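Local coordinates for protein ubiquitin-like-specific protease 2 (Saccharomyces cerevisiae, PDB 5LNB) that removes the ubiquitin-like modifier SUMO from proteins through its cysteine-protease domain, the part of the longer yeast protein held in this chain, at residues A[112-117]-A[221-226]; A[126-131]-A[180-185]; A[132-137]-A[192-197]; A[159-164]-A[173-178]. All blocks are in the same frame, centred on the assembly; numbering follows the deposited sequence.

Interaction 1 of 4, residues A[112-117]-A[221-226]; sequences YVVIPI and LNIRKF
In the core of the papain-like cysteine-protease fold, Tyr112 and Val114 of the sheet strand 112-119 meet Phe226 and Ile223 of helix 215-228. The aromatic half is an offset edge-to-face stack. The CE1-CZ edge of Phe226 comes over one face of the Tyr112 ring, nearest its CD1 side, with Phe226 CZ 3.7 Å and Phe226 CE1 3.8 Å from Tyr112 CD1. The ring planes stand at 79° and the centroids are 5.5 Å apart. Phe226 reaches the sheet because its CG extends opposite its own backbone N (chi1 180°), which sends the ring away from the helix. Two residues along the strand, on the same face, Val114 and Ile223 approach tip to tip, and the contact narrows to a single methyl pair, Val114 CG1 and Ile223 CD1 at 3.8 Å. Other elements complete the core around it: Tyr112 and Phe226 both touch Ile234 of helix 230-238, while Ile62 of helix 51-67 packs on Val114. With a serine in place of Tyr112, the edge of Phe226 would probably lose the aromatic face it rests on, opening a gap beside Ile234. All four side chains are buried and no hydrogen bond crosses between the two segments. Sheet and helix are therefore held here by dispersion and the weak edge-to-face attraction of the rings, with no polar group in the contact needing a partner from the other segment.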
# COMPACT_ATOMS: atom_id res chain seq x y z
N TYR A 112 -0.54 -5.39 -10.67
CA TYR A 112 -0.49 -5.26 -9.20
C TYR A 112 -1.58 -4.30 -8.77
O TYR A 112 -1.59 -3.13 -9.17
CB TYR A 112 0.88 -4.75 -8.71
CG TYR A 112 2.05 -5.35 -9.48
CD1 TYR A 112 2.44 -6.67 -9.28
CD2 TYR A 112 2.73 -4.60 -10.43
CE1 TYR A 112 3.49 -7.23 -10.01
CE2 TYR A 112 3.78 -5.14 -11.15
CZ TYR A 112 4.15 -6.45 -10.95
OH TYR A 112 5.19 -6.96 -11.68
N VAL A 113 -2.51 -4.78 -7.95
CA VAL A 113 -3.51 -3.91 -7.32
C VAL A 113 -3.22 -3.90 -5.83
O VAL A 113 -3.26 -4.95 -5.17
CB VAL A 113 -4.94 -4.37 -7.62
CG1 VAL A 113 -5.95 -3.41 -6.99
CG2 VAL A 113 -5.17 -4.46 -9.14
N VAL A 114 -2.89 -2.72 -5.30
CA VAL A 114 -2.35 -2.58 -3.95
C VAL A 114 -3.46 -2.11 -3.02
O VAL A 114 -4.05 -1.04 -3.25
CB VAL A 114 -1.16 -1.61 -3.92
CG1 VAL A 114 -0.60 -1.49 -2.49
CG2 VAL A 114 -0.07 -2.07 -4.91
N ILE A 115 -3.73 -2.87 -1.97
CA ILE A 115 -4.81 -2.50 -1.06
C ILE A 115 -4.31 -2.50 0.38
O ILE A 115 -4.23 -3.58 1.00
CB ILE A 115 -6.01 -3.43 -1.22
CG1 ILE A 115 -6.49 -3.42 -2.67
CG2 ILE A 115 -7.13 -3.01 -0.26
CD1 ILE A 115 -7.63 -4.39 -2.93
N PRO A 116 -3.96 -1.35 0.95
CA PRO A 116 -3.66 -1.30 2.39
C PRO A 116 -4.93 -1.40 3.22
O PRO A 116 -5.99 -0.91 2.83
CB PRO A 116 -2.96 0.05 2.57
CG PRO A 116 -3.28 0.84 1.37
CD PRO A 116 -3.58 -0.11 0.25
N ILE A 117 -4.82 -2.07 4.37
CA ILE A 117 -5.97 -2.45 5.17
C ILE A 117 -5.78 -1.93 6.59
O ILE A 117 -4.79 -2.25 7.25
CB ILE A 117 -6.18 -3.98 5.17
CG1 ILE A 117 -6.57 -4.43 3.75
CG2 ILE A 117 -7.22 -4.39 6.20
CD1 ILE A 117 -6.71 -5.92 3.58
N LEU A 221 7.12 0.05 4.34
CA LEU A 221 8.41 -0.48 3.90
C LEU A 221 8.27 -1.79 3.15
O LEU A 221 9.09 -2.09 2.27
CB LEU A 221 9.37 -0.61 5.07
CG LEU A 221 10.12 0.72 5.25
CD1 LEU A 221 9.43 1.66 6.22
CD2 LEU A 221 11.56 0.51 5.60
N ASN A 222 7.24 -2.59 3.45
CA ASN A 222 7.02 -3.82 2.71
C ASN A 222 6.57 -3.51 1.28
O ASN A 222 7.06 -4.11 0.32
CB ASN A 222 6.01 -4.70 3.44
CG ASN A 222 6.57 -5.30 4.72
OD1 ASN A 222 7.79 -5.42 4.88
ND2 ASN A 222 5.69 -5.68 5.64
N ILE A 223 5.64 -2.56 1.14
CA ILE A 223 5.24 -2.12 -0.19
C ILE A 223 6.43 -1.51 -0.93
O ILE A 223 6.67 -1.80 -2.11
CB ILE A 223 4.06 -1.13 -0.09
CG1 ILE A 223 2.79 -1.89 0.33
CG2 ILE A 223 3.88 -0.39 -1.42
CD1 ILE A 223 1.58 -1.04 0.60
N ARG A 224 7.19 -0.67 -0.24
CA ARG A 224 8.38 -0.09 -0.85
C ARG A 224 9.32 -1.16 -1.37
O ARG A 224 9.82 -1.08 -2.49
CB ARG A 224 9.10 0.81 0.15
CG ARG A 224 10.40 1.37 -0.40
CD ARG A 224 11.12 2.24 0.61
NE ARG A 224 12.35 2.78 0.05
CZ ARG A 224 13.26 3.44 0.75
NH1 ARG A 224 13.09 3.64 2.06
NH2 ARG A 224 14.35 3.91 0.16
N LYS A 225 9.59 -2.18 -0.54
CA LYS A 225 10.49 -3.25 -0.97
C LYS A 225 9.91 -3.99 -2.17
O LYS A 225 10.63 -4.29 -3.13
CB LYS A 225 10.75 -4.21 0.19
CG LYS A 225 11.60 -5.42 -0.19
CD LYS A 225 12.99 -5.03 -0.66
CE LYS A 225 13.70 -4.17 0.39
NZ LYS A 225 15.16 -4.01 0.09
N PHE A 226 8.62 -4.31 -2.13
CA PHE A 226 8.00 -5.02 -3.24
C PHE A 226 8.26 -4.31 -4.57
O PHE A 226 8.62 -4.94 -5.57
CB PHE A 226 6.50 -5.18 -3.00
CG PHE A 226 5.76 -5.90 -4.10
CD1 PHE A 226 5.32 -5.21 -5.23
CD2 PHE A 226 5.51 -7.27 -4.01
CE1 PHE A 226 4.64 -5.87 -6.25
CE2 PHE A 226 4.83 -7.94 -5.02
CZ PHE A 226 4.40 -7.24 -6.15

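Interaction 2 of 4, residues A[126-131]-A[180-185]; sequences CIITNL and EFLISY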
# COMPACT_ATOMS: atom_id res chain seq x y z
N CYS A 126 -2.41 -6.04 1.23
CA CYS A 126 -2.30 -7.09 0.23
C CYS A 126 -2.05 -6.47 -1.14
O CYS A 126 -2.22 -5.27 -1.34
CB CYS A 126 -3.55 -7.98 0.20
SG CYS A 126 -5.00 -7.17 -0.38
N ILE A 127 -1.59 -7.31 -2.06
CA ILE A 127 -1.33 -6.94 -3.44
C ILE A 127 -1.94 -8.04 -4.30
O ILE A 127 -1.60 -9.22 -4.14
CB ILE A 127 0.17 -6.78 -3.73
CG1 ILE A 127 0.76 -5.67 -2.88
CG2 ILE A 127 0.40 -6.50 -5.22
CD1 ILE A 127 2.25 -5.39 -3.14
N ILE A 128 -2.86 -7.66 -5.18
CA ILE A 128 -3.57 -8.62 -6.02
C ILE A 128 -2.80 -8.78 -7.32
O ILE A 128 -2.55 -7.80 -8.03
CB ILE A 128 -5.01 -8.16 -6.30
CG1 ILE A 128 -5.70 -7.72 -5.00
CG2 ILE A 128 -5.80 -9.29 -6.98
CD1 ILE A 128 -7.15 -7.31 -5.21
N THR A 129 -2.43 -10.02 -7.64
CA THR A 129 -1.70 -10.33 -8.86
C THR A 129 -2.50 -11.28 -9.75
O THR A 129 -3.43 -11.96 -9.30
CB THR A 129 -0.32 -10.95 -8.55
OG1 THR A 129 -0.51 -12.22 -7.90
CG2 THR A 129 0.49 -10.03 -7.63
N ASN A 130 -2.10 -11.33 -11.02
CA ASN A 130 -2.63 -12.22 -12.05
C ASN A 130 -4.01 -11.81 -12.57
O ASN A 130 -4.60 -12.58 -13.36
CB ASN A 130 -2.69 -13.68 -11.58
CG ASN A 130 -1.32 -14.32 -11.57
OD1 ASN A 130 -0.43 -13.90 -12.31
ND2 ASN A 130 -1.14 -15.34 -10.73
N LEU A 131 -4.55 -10.66 -12.17
CA LEU A 131 -5.80 -10.21 -12.75
C LEU A 131 -5.66 -10.01 -14.26
O LEU A 131 -6.60 -10.30 -15.01
CB LEU A 131 -6.28 -8.92 -12.09
CG LEU A 131 -6.63 -9.02 -10.60
CD1 LEU A 131 -6.90 -7.62 -10.07
CD2 LEU A 131 -7.83 -9.93 -10.40
N GLU A 180 -14.91 -11.39 -2.86
CA GLU A 180 -16.25 -11.13 -3.38
C GLU A 180 -16.27 -9.86 -4.23
O GLU A 180 -16.96 -9.81 -5.26
CB GLU A 180 -17.25 -11.04 -2.23
CG GLU A 180 -17.37 -12.34 -1.41
CD GLU A 180 -18.03 -13.50 -2.19
OE1 GLU A 180 -18.84 -13.24 -3.11
OE2 GLU A 180 -17.73 -14.67 -1.86
N PHE A 181 -15.51 -8.85 -3.82
CA PHE A 181 -15.36 -7.65 -4.63
C PHE A 181 -14.88 -7.99 -6.04
O PHE A 181 -15.43 -7.51 -7.03
CB PHE A 181 -14.38 -6.68 -3.97
CG PHE A 181 -13.92 -5.59 -4.88
CD1 PHE A 181 -14.74 -4.49 -5.14
CD2 PHE A 181 -12.69 -5.68 -5.51
CE1 PHE A 181 -14.32 -3.49 -5.99
CE2 PHE A 181 -12.26 -4.68 -6.36
CZ PHE A 181 -13.08 -3.58 -6.61
N LEU A 182 -13.84 -8.83 -6.13
CA LEU A 182 -13.28 -9.16 -7.43
C LEU A 182 -14.29 -9.90 -8.30
O LEU A 182 -14.34 -9.70 -9.51
CB LEU A 182 -12.02 -10.01 -7.27
CG LEU A 182 -10.84 -9.29 -6.65
CD1 LEU A 182 -9.71 -10.27 -6.35
CD2 LEU A 182 -10.40 -8.13 -7.58
N ILE A 183 -15.09 -10.76 -7.68
CA ILE A 183 -16.08 -11.52 -8.44
C ILE A 183 -17.14 -10.59 -9.00
O ILE A 183 -17.51 -10.68 -10.17
CB ILE A 183 -16.69 -12.62 -7.55
CG1 ILE A 183 -15.64 -13.68 -7.23
CG2 ILE A 183 -17.89 -13.24 -8.22
CD1 ILE A 183 -16.12 -14.76 -6.29
N SER A 184 -17.64 -9.68 -8.16
CA SER A 184 -18.64 -8.72 -8.61
C SER A 184 -18.05 -7.77 -9.64
O SER A 184 -18.67 -7.47 -10.66
CB SER A 184 -19.19 -7.95 -7.42
OG SER A 184 -19.81 -8.83 -6.50
N TYR A 185 -16.84 -7.27 -9.36
CA TYR A 185 -16.16 -6.39 -10.31
C TYR A 185 -16.05 -7.05 -11.68
O TYR A 185 -16.36 -6.44 -12.70
CB TYR A 185 -14.77 -6.02 -9.77
CG TYR A 185 -14.08 -4.95 -10.56
CD1 TYR A 185 -13.30 -5.27 -11.67
CD2 TYR A 185 -14.22 -3.60 -10.22
CE1 TYR A 185 -12.66 -4.28 -12.40
CE2 TYR A 185 -13.57 -2.60 -10.94
CZ TYR A 185 -12.80 -2.95 -12.04
OH TYR A 185 -12.16 -1.99 -12.79
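Leu182 of helix 172-190 drives its two methyls at the neighbouring Ile128 and Leu131, and this one leucine is common to every apolar pair of the contact. The more fully packed part is the meeting with Ile128, where the side chains come tip to tip. Ile128 CD1 lies 4.1 Å from Leu182 CD1 and 4.1 Å from Leu182 CD2, while Ile128 CG2 also reaches Leu182 CD1 at 4.1 Å, so two methyls of the isoleucine rest against one side of Leu182 CD1. The CG1 arm of Ile128 stands opposite the carbonyl carbon (chi1 -48°), which carries CD1 out to the leucine fork. Leu131, just past the strand, adds a single approach, from its CD2 to Leu182 CD2 at 4.2 Å. The solvent side of the helix contrasts with this: Glu180, Ile183 and Ser184 take no part and are partly exposed. Phe181, still buried, sets its ring edge-to-face with Phe83, and the hydroxyl of Tyr185 is hydrogen-bonded to Thr105 and to the backbone of Leu107. Helix 172-190 thus packs against strand 122-129, whose neighbours in the sheet are 112-119 and 159-164, with helix 94-98 packed along another flank.

Interaction 3 of 4, residues A[132-137]-A[192-197]; sequences DAILDF and IQLDKT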
# COMPACT_ATOMS: atom_id res chain seq x y z
N ASP A 132 -4.50 -9.53 -14.71
CA ASP A 132 -4.27 -9.31 -16.13
C ASP A 132 -4.17 -10.60 -16.92
O ASP A 132 -4.13 -10.55 -18.15
CB ASP A 132 -3.01 -8.46 -16.35
CG ASP A 132 -1.74 -9.16 -15.90
OD1 ASP A 132 -1.72 -9.77 -14.81
OD2 ASP A 132 -0.74 -9.10 -16.65
N ALA A 133 -4.12 -11.75 -16.25
CA ALA A 133 -4.19 -13.02 -16.96
C ALA A 133 -5.62 -13.53 -17.10
O ALA A 133 -5.91 -14.31 -18.01
CB ALA A 133 -3.34 -14.08 -16.26
N ILE A 134 -6.53 -13.08 -16.23
CA ILE A 134 -7.91 -13.54 -16.29
C ILE A 134 -8.57 -13.06 -17.58
O ILE A 134 -9.18 -13.86 -18.31
CB ILE A 134 -8.69 -13.06 -15.06
CG1 ILE A 134 -8.17 -13.75 -13.79
CG2 ILE A 134 -10.18 -13.33 -15.27
CD1 ILE A 134 -8.25 -15.27 -13.84
N LEU A 135 -8.47 -11.77 -17.88
CA LEU A 135 -9.08 -11.23 -19.09
C LEU A 135 -8.63 -11.98 -20.33
O LEU A 135 -9.45 -12.38 -21.17
CB LEU A 135 -8.76 -9.74 -19.21
CG LEU A 135 -9.64 -8.75 -18.44
CD1 LEU A 135 -9.16 -7.32 -18.70
CD2 LEU A 135 -11.09 -8.93 -18.83
N ASP A 136 -7.31 -12.18 -20.48
CA ASP A 136 -6.79 -12.86 -21.66
C ASP A 136 -7.39 -14.25 -21.81
O ASP A 136 -7.52 -14.76 -22.93
CB ASP A 136 -5.27 -12.94 -21.60
CG ASP A 136 -4.62 -11.61 -21.24
OD1 ASP A 136 -5.36 -10.64 -20.99
OD2 ASP A 136 -3.37 -11.55 -21.19
N PHE A 137 -7.75 -14.89 -20.70
CA PHE A 137 -8.29 -16.24 -20.70
C PHE A 137 -9.69 -16.29 -21.30
O PHE A 137 -10.69 -16.31 -20.57
CB PHE A 137 -8.30 -16.79 -19.28
CG PHE A 137 -8.70 -18.23 -19.19
CD1 PHE A 137 -10.03 -18.59 -19.06
CD2 PHE A 137 -7.75 -19.23 -19.21
CE1 PHE A 137 -10.41 -19.91 -18.97
CE2 PHE A 137 -8.11 -20.56 -19.11
CZ PHE A 137 -9.45 -20.90 -19.00
N ILE A 192 -17.70 -11.19 -16.90
CA ILE A 192 -16.96 -12.43 -16.68
C ILE A 192 -17.49 -13.08 -15.42
O ILE A 192 -17.65 -12.43 -14.38
CB ILE A 192 -15.45 -12.16 -16.57
CG1 ILE A 192 -14.82 -12.08 -17.97
CG2 ILE A 192 -14.77 -13.21 -15.71
CD1 ILE A 192 -13.35 -11.64 -17.93
N GLN A 193 -17.77 -14.38 -15.50
CA GLN A 193 -18.14 -15.17 -14.34
C GLN A 193 -16.85 -15.71 -13.71
O GLN A 193 -16.17 -16.56 -14.29
CB GLN A 193 -19.09 -16.30 -14.73
CG GLN A 193 -20.51 -15.82 -15.01
CD GLN A 193 -21.41 -16.94 -15.49
OE1 GLN A 193 -21.31 -17.39 -16.63
NE2 GLN A 193 -22.30 -17.40 -14.62
N LEU A 194 -16.49 -15.18 -12.55
CA LEU A 194 -15.23 -15.50 -11.90
C LEU A 194 -15.50 -16.40 -10.71
O LEU A 194 -16.30 -16.06 -9.83
CB LEU A 194 -14.51 -14.23 -11.46
CG LEU A 194 -13.14 -14.48 -10.84
CD1 LEU A 194 -12.25 -15.19 -11.85
CD2 LEU A 194 -12.53 -13.17 -10.38
N ASP A 195 -14.84 -17.55 -10.69
CA ASP A 195 -15.05 -18.53 -9.63
C ASP A 195 -14.21 -18.17 -8.41
O ASP A 195 -13.00 -17.95 -8.52
CB ASP A 195 -14.71 -19.93 -10.12
CG ASP A 195 -15.55 -21.00 -9.47
OD1 ASP A 195 -16.14 -20.70 -8.41
OD2 ASP A 195 -15.63 -22.13 -10.00
N LYS A 196 -14.85 -18.11 -7.24
CA LYS A 196 -14.14 -17.81 -6.00
C LYS A 196 -12.97 -18.76 -5.78
O LYS A 196 -11.93 -18.36 -5.25
CB LYS A 196 -15.11 -17.87 -4.82
CG LYS A 196 -14.60 -17.27 -3.52
CD LYS A 196 -15.77 -17.00 -2.59
CE LYS A 196 -15.33 -16.50 -1.24
NZ LYS A 196 -16.51 -16.10 -0.40
N THR A 197 -13.10 -20.03 -6.17
CA THR A 197 -12.00 -20.96 -5.96
C THR A 197 -10.80 -20.65 -6.84
O THR A 197 -9.72 -21.22 -6.61
CB THR A 197 -12.44 -22.41 -6.18
OG1 THR A 197 -12.79 -22.60 -7.55
CG2 THR A 197 -13.63 -22.74 -5.31
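No ring face, amide or carboxylate takes part where Ile134 and Leu135 meet Ile192 and Leu194; the contact is built wholly of methyl groups on branched chains. The closest pair is Leu135 CD2 against Ile192 CD1, 3.6 Å apart, with the two side chains crossing at about a right angle. Although the CB of Leu135 is directed away from the facing loop, chi1 of -83° sets CG beside the backbone N, and CD2 comes nearer to Ile192 than CB does. Ile192 CD1 is shared, since Ile134 CG2 approaches it from a second position at 4.5 Å. The same Ile134 CG2 lies 4.4 Å from Leu194 CD1, so Ile134 bridges Ile192 and Leu194 of the loop. These longer spacings mark a light touch rather than close interlocking. Ile134 and Leu194 are buried, Leu135 and Ile192 only partly so, which puts the edge of the patch at the protein surface. Tyr190 and Ala186 of helix 172-190 add to the apolar surroundings. The arrangement is peripheral packing of a short, weakly bonded helix, 131-136, on the connection that carries the chain from helix 172-190 to strand 199-203 in a beta-alpha-beta unit.

Interaction 4 of 4, residues A[159-164]-A[173-178]; sequences VNILTF and REIDPI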
# COMPACT_ATOMS: atom_id res chain seq x y z
N VAL A 159 -5.84 -16.21 -9.33
CA VAL A 159 -5.65 -14.86 -8.80
C VAL A 159 -5.08 -14.99 -7.39
O VAL A 159 -5.68 -15.66 -6.54
CB VAL A 159 -6.97 -14.08 -8.79
CG1 VAL A 159 -6.78 -12.70 -8.17
CG2 VAL A 159 -7.59 -14.01 -10.22
N ASN A 160 -3.93 -14.37 -7.15
CA ASN A 160 -3.24 -14.48 -5.87
C ASN A 160 -3.35 -13.15 -5.15
O ASN A 160 -2.92 -12.12 -5.68
CB ASN A 160 -1.78 -14.89 -6.05
CG ASN A 160 -1.62 -16.26 -6.67
OD1 ASN A 160 -2.35 -17.19 -6.33
ND2 ASN A 160 -0.68 -16.40 -7.59
N ILE A 161 -3.95 -13.17 -3.97
CA ILE A 161 -4.01 -11.99 -3.11
C ILE A 161 -2.85 -12.13 -2.13
O ILE A 161 -2.95 -12.86 -1.14
CB ILE A 161 -5.36 -11.86 -2.41
CG1 ILE A 161 -6.48 -11.76 -3.46
CG2 ILE A 161 -5.35 -10.64 -1.46
CD1 ILE A 161 -7.87 -11.74 -2.88
N LEU A 162 -1.74 -11.45 -2.43
CA LEU A 162 -0.54 -11.55 -1.61
C LEU A 162 -0.70 -10.67 -0.37
O LEU A 162 -0.70 -9.44 -0.48
CB LEU A 162 0.68 -11.16 -2.44
CG LEU A 162 0.82 -11.86 -3.80
CD1 LEU A 162 2.02 -11.31 -4.59
CD2 LEU A 162 0.93 -13.38 -3.64
N THR A 163 -0.86 -11.31 0.79
CA THR A 163 -1.23 -10.64 2.04
C THR A 163 -0.06 -10.73 3.02
O THR A 163 0.44 -11.83 3.30
CB THR A 163 -2.47 -11.29 2.65
OG1 THR A 163 -3.48 -11.42 1.65
CG2 THR A 163 -3.03 -10.44 3.79
N PHE A 164 0.36 -9.58 3.57
CA PHE A 164 1.54 -9.55 4.42
C PHE A 164 1.30 -8.65 5.63
O PHE A 164 0.73 -7.56 5.51
CB PHE A 164 2.79 -9.09 3.63
CG PHE A 164 2.52 -7.98 2.65
CD1 PHE A 164 2.85 -6.66 2.96
CD2 PHE A 164 1.94 -8.25 1.41
CE1 PHE A 164 2.62 -5.63 2.05
CE2 PHE A 164 1.69 -7.22 0.51
CZ PHE A 164 2.04 -5.91 0.83
N ARG A 173 -10.48 -14.22 7.03
CA ARG A 173 -11.76 -13.54 7.21
C ARG A 173 -11.76 -12.14 6.61
O ARG A 173 -12.75 -11.71 6.01
CB ARG A 173 -12.13 -13.47 8.69
CG ARG A 173 -12.79 -14.72 9.24
CD ARG A 173 -13.21 -14.55 10.70
NE ARG A 173 -12.06 -14.35 11.58
CZ ARG A 173 -11.66 -13.17 12.04
NH1 ARG A 173 -12.31 -12.07 11.70
NH2 ARG A 173 -10.59 -13.09 12.83
N GLU A 174 -10.65 -11.39 6.76
CA GLU A 174 -10.59 -10.02 6.25
C GLU A 174 -10.36 -9.96 4.75
O GLU A 174 -10.69 -8.95 4.13
CB GLU A 174 -9.49 -9.21 6.95
CG GLU A 174 -9.67 -9.04 8.45
CD GLU A 174 -9.19 -10.24 9.24
OE1 GLU A 174 -8.05 -10.70 9.00
OE2 GLU A 174 -9.95 -10.74 10.10
N ILE A 175 -9.76 -10.99 4.16
CA ILE A 175 -9.53 -10.98 2.72
C ILE A 175 -10.75 -11.49 1.95
O ILE A 175 -10.87 -11.21 0.75
CB ILE A 175 -8.29 -11.81 2.36
CG1 ILE A 175 -7.04 -11.13 2.93
CG2 ILE A 175 -8.20 -12.06 0.85
CD1 ILE A 175 -6.90 -9.68 2.57
N ASP A 176 -11.66 -12.20 2.60
CA ASP A 176 -12.83 -12.72 1.90
C ASP A 176 -13.65 -11.61 1.24
O ASP A 176 -14.11 -11.82 0.11
CB ASP A 176 -13.70 -13.56 2.85
CG ASP A 176 -14.97 -14.08 2.19
OD1 ASP A 176 -16.03 -13.43 2.33
OD2 ASP A 176 -14.89 -15.12 1.49
N PRO A 177 -13.88 -10.45 1.87
CA PRO A 177 -14.58 -9.38 1.16
C PRO A 177 -13.88 -8.96 -0.12
O PRO A 177 -14.54 -8.50 -1.06
CB PRO A 177 -14.61 -8.24 2.19
CG PRO A 177 -14.52 -8.92 3.50
CD PRO A 177 -13.66 -10.13 3.29
N ILE A 178 -12.56 -9.09 -0.19
CA ILE A 178 -11.87 -8.70 -1.41
C ILE A 178 -12.11 -9.74 -2.50
O ILE A 178 -12.24 -9.40 -3.68
CB ILE A 178 -10.37 -8.47 -1.15
CG1 ILE A 178 -10.19 -7.37 -0.10
CG2 ILE A 178 -9.67 -8.10 -2.46
CD1 ILE A 178 -8.74 -7.09 0.24
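Ile161 and Thr163 of strand 159-164 both pack against Ile175 of helix 172-190, and apolar packing makes up most of the interface. Ile161 and Ile175 slide past one another in opposite directions, with Ile175 CG2 3.8 Å from Ile161 CD1 and 3.9 Å from Ile161 CG2. The same Ile161 CD1 also meets Ile178 CG2, one turn along the helix, at 4.1 Å. The other branch of Ile175 runs tip to tip into Thr163, its CG1 3.8 Å from Thr163 OG1. One side-chain hydrogen bond accompanies this packing, inside the strand: Thr163 OG1 donates to Ile161 O over 3.2 Å, from well above the carbonyl plane (61°). That bond, with OG1 placed beside the backbone N, is consistent with a settled rotation of the threonine. A salt bridge between Arg173 NH1 and Glu174 OE2, within the helix, depends on charge only, as no N-H is aimed at the carboxylate. Replacing Thr163 by alanine would probably leave the CG1-CD1 arm of Ile175 poorly supported and deprive Ile161 O of this donor. The contact joins strand and helix of the beta-alpha-beta unit 159-164, 172-190, 199-203; it is held across the interface by apolar packing, and the hydroxyl finds its acceptor in its own strand.

All four contacts fall inside the one protease domain and are organised round its central sheet. Interaction 1 lies near the chain centre, where helix 215-228 packs on one side of the sheet; interactions 2 and 4, centres about 8 Å apart, place helix 172-190 on the other, so that the sheet is sandwiched between helices. Strands 112-119, 122-129 and 159-164 are consecutive in the sheet, so its backbone hydrogen bonds join interactions 1, 2 and 4. Interaction 3 lies outward, about 9 Å from interaction 2 between centres, and a salt bridge from Lys196 to Asp176 ties it to interaction 4. Along the chain, interaction 1 encloses the other three, and interactions 2 and 3 interleave around interaction 4.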